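PDB 3LIU: putative cell adhesion protein from Parabacteroides distasonis, which probably serves as a pilus subunit of the FimA/Mfa1 fimbrillin family, building adhesive fimbriae on the bacterial surface. Local coordinates for residues Gly234-Tyr238 with Gly290-Glu296. Sequence-based numbering, arbitrary orientation.
Sequences GYLDY and GEVKSGE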
loop_
_atom_site.group_PDB
_atom_site.type_symbol
_atom_site.label_atom_id
_atom_site.label_comp_id
_atom_site.label_asym_id
_atom_site.label_seq_id
_atom_site.Cartn_x
_atom_site.Cartn_y
_atom_site.Cartn_z
ATOM N N GLY A 234 5.456 -7.468 15.101
ATOM C CA GLY A 234 4.654 -7.025 16.210
ATOM C C GLY A 234 4.357 -5.565 16.148
ATOM O O GLY A 234 4.380 -4.957 15.073
ATOM N N TYR A 235 4.079 -4.981 17.312
ATOM C CA TYR A 235 3.616 -3.621 17.363
ATOM C C TYR A 235 4.589 -2.603 16.709
ATOM O O TYR A 235 4.152 -1.634 16.096
ATOM C CB TYR A 235 3.279 -3.197 18.793
ATOM C CG TYR A 235 2.003 -3.808 19.379
ATOM C CD1 TYR A 235 0.782 -3.773 18.682
ATOM C CD2 TYR A 235 1.995 -4.365 20.628
ATOM C CE1 TYR A 235 -0.373 -4.339 19.214
ATOM C CE2 TYR A 235 0.815 -4.924 21.170
ATOM C CZ TYR A 235 -0.358 -4.894 20.448
ATOM O OH TYR A 235 -1.508 -5.425 20.941
ATOM N N LEU A 236 5.889 -2.782 16.867
ATOM C CA LEU A 236 6.837 -1.809 16.298
ATOM C C LEU A 236 6.783 -1.824 14.741
ATOM O O LEU A 236 7.247 -0.879 14.089
ATOM C CB LEU A 236 8.261 -2.097 16.764
ATOM C CG LEU A 236 8.554 -1.864 18.258
ATOM C CD1 LEU A 236 9.915 -2.431 18.566
ATOM C CD2 LEU A 236 8.486 -0.412 18.647
ATOM N N ASP A 237 6.207 -2.895 14.184
ATOM C CA ASP A 237 6.045 -3.090 12.728
ATOM C C ASP A 237 4.799 -2.463 12.155
ATOM O O ASP A 237 4.679 -2.366 10.942
ATOM C CB ASP A 237 6.067 -4.575 12.397
ATOM C CG ASP A 237 7.416 -5.215 12.721
ATOM O OD1 ASP A 237 8.388 -4.849 12.033
ATOM O OD2 ASP A 237 7.480 -6.072 13.622
ATOM N N TYR A 238 3.863 -2.087 13.027
ATOM C CA TYR A 238 2.839 -1.115 12.712
ATOM C C TYR A 238 3.453 0.293 12.734
ATOM O O TYR A 238 4.262 0.602 13.599
ATOM C CB TYR A 238 1.664 -1.163 13.721
ATOM C CG TYR A 238 0.709 -2.326 13.566
ATOM C CD1 TYR A 238 -0.084 -2.442 12.430
ATOM C CD2 TYR A 238 0.539 -3.275 14.577
ATOM C CE1 TYR A 238 -0.978 -3.451 12.293
ATOM C CE2 TYR A 238 -0.361 -4.306 14.435
ATOM C CZ TYR A 238 -1.125 -4.376 13.266
ATOM O OH TYR A 238 -2.025 -5.370 13.054
ATOM N N GLY A 290 -5.418 -6.782 10.811
ATOM C CA GLY A 290 -5.379 -5.885 11.980
ATOM C C GLY A 290 -5.058 -6.592 13.292
ATOM O O GLY A 290 -5.665 -6.308 14.302
ATOM N N GLU A 291 -4.106 -7.518 13.276
ATOM C CA GLU A 291 -3.842 -8.319 14.487
ATOM C C GLU A 291 -3.339 -7.490 15.660
ATOM O O GLU A 291 -2.567 -6.543 15.487
ATOM C CB GLU A 291 -2.859 -9.462 14.233
ATOM C CG GLU A 291 -3.248 -10.416 13.142
ATOM C CD GLU A 291 -2.587 -10.023 11.806
ATOM O OE1 GLU A 291 -2.562 -8.823 11.482
ATOM O OE2 GLU A 291 -2.040 -10.914 11.132
ATOM N N VAL A 292 -3.811 -7.848 16.858
ATOM C CA VAL A 292 -3.224 -7.353 18.110
ATOM C C VAL A 292 -2.600 -8.535 18.857
ATOM O O VAL A 292 -2.831 -9.714 18.543
ATOM C CB VAL A 292 -4.238 -6.587 18.977
ATOM C CG1 VAL A 292 -4.763 -5.336 18.208
ATOM C CG2 VAL A 292 -5.384 -7.553 19.469
ATOM N N LYS A 293 -1.787 -8.231 19.845
ATOM C CA LYS A 293 -1.114 -9.282 20.608
ATOM C C LYS A 293 -2.138 -10.060 21.404
ATOM O O LYS A 293 -3.120 -9.492 21.842
ATOM C CB LYS A 293 -0.152 -8.615 21.570
ATOM C CG LYS A 293 0.655 -9.538 22.431
ATOM C CD LYS A 293 1.273 -8.745 23.593
ATOM C CE LYS A 293 2.681 -8.347 23.278
ATOM N NZ LYS A 293 3.616 -9.458 23.603
ATOM N N SER A 294 -1.935 -11.357 21.605
ATOM C CA SER A 294 -2.891 -12.134 22.389
ATOM C C SER A 294 -2.894 -11.613 23.836
ATOM O O SER A 294 -1.852 -11.222 24.379
ATOM C CB SER A 294 -2.531 -13.613 22.372
ATOM O OG SER A 294 -1.331 -13.760 23.092
ATOM N N GLY A 295 -4.063 -11.578 24.445
ATOM C CA GLY A 295 -4.159 -11.137 25.816
ATOM C C GLY A 295 -4.255 -9.652 26.061
ATOM O O GLY A 295 -4.102 -9.193 27.197
ATOM N N GLU A 296 -4.530 -8.886 25.014
ATOM C CA GLU A 296 -4.642 -7.419 25.157
ATOM C C GLU A 296 -6.034 -7.152 25.788
ATOM O O GLU A 296 -6.960 -7.904 25.524
ATOM C CB GLU A 296 -4.453 -6.806 23.751
ATOM C CG GLU A 296 -3.857 -5.452 23.660
ATOM C CD GLU A 296 -2.413 -5.355 24.112
ATOM O OE1 GLU A 296 -1.454 -5.585 23.324
ATOM O OE2 GLU A 296 -2.247 -4.987 25.273
#
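Tyr238 and Tyr235 both reach across to the 290-296 loop with their phenol ends. Tyr238 is the buried end: its OH donates to the carbonyl O of Glu291 at 2.8 Å, in the carbonyl plane and on a lone pair, with a C=O...OH angle of 125°. That same oxygen lies at the ring's edge, 3.3 Å from Tyr238 CE2. A phenylalanine here would probably fill much the same space but leave the Glu291 carbonyl without this donor and the loop freer to shift.

The closer packing is at the tip of Tyr235, whose OH sits 3.6 Å from Val292 CB and 3.5 Å from Lys293 CB. It accepts a nearly straight bond from Lys293 N (3.0 Å, 167°). Its donation to Glu296 OE1 is modelled at 2.4 Å, shorter than a normal bond and of doubtful length. The loose side is the exposed type II turn from Lys293 to Glu296, where the lysine chain, bent at chi3 and chi4, leads its amine away.

Beyond these bonds, Phe228 meets the Tyr235 ring edge-to-face. Tyr238 begins strand 238-240 and packs on Ser207 and Lys209; with the Glu291-Lys209 salt bridge, it joins the loop between strands 282-284 and 308-319 to strand 193-213.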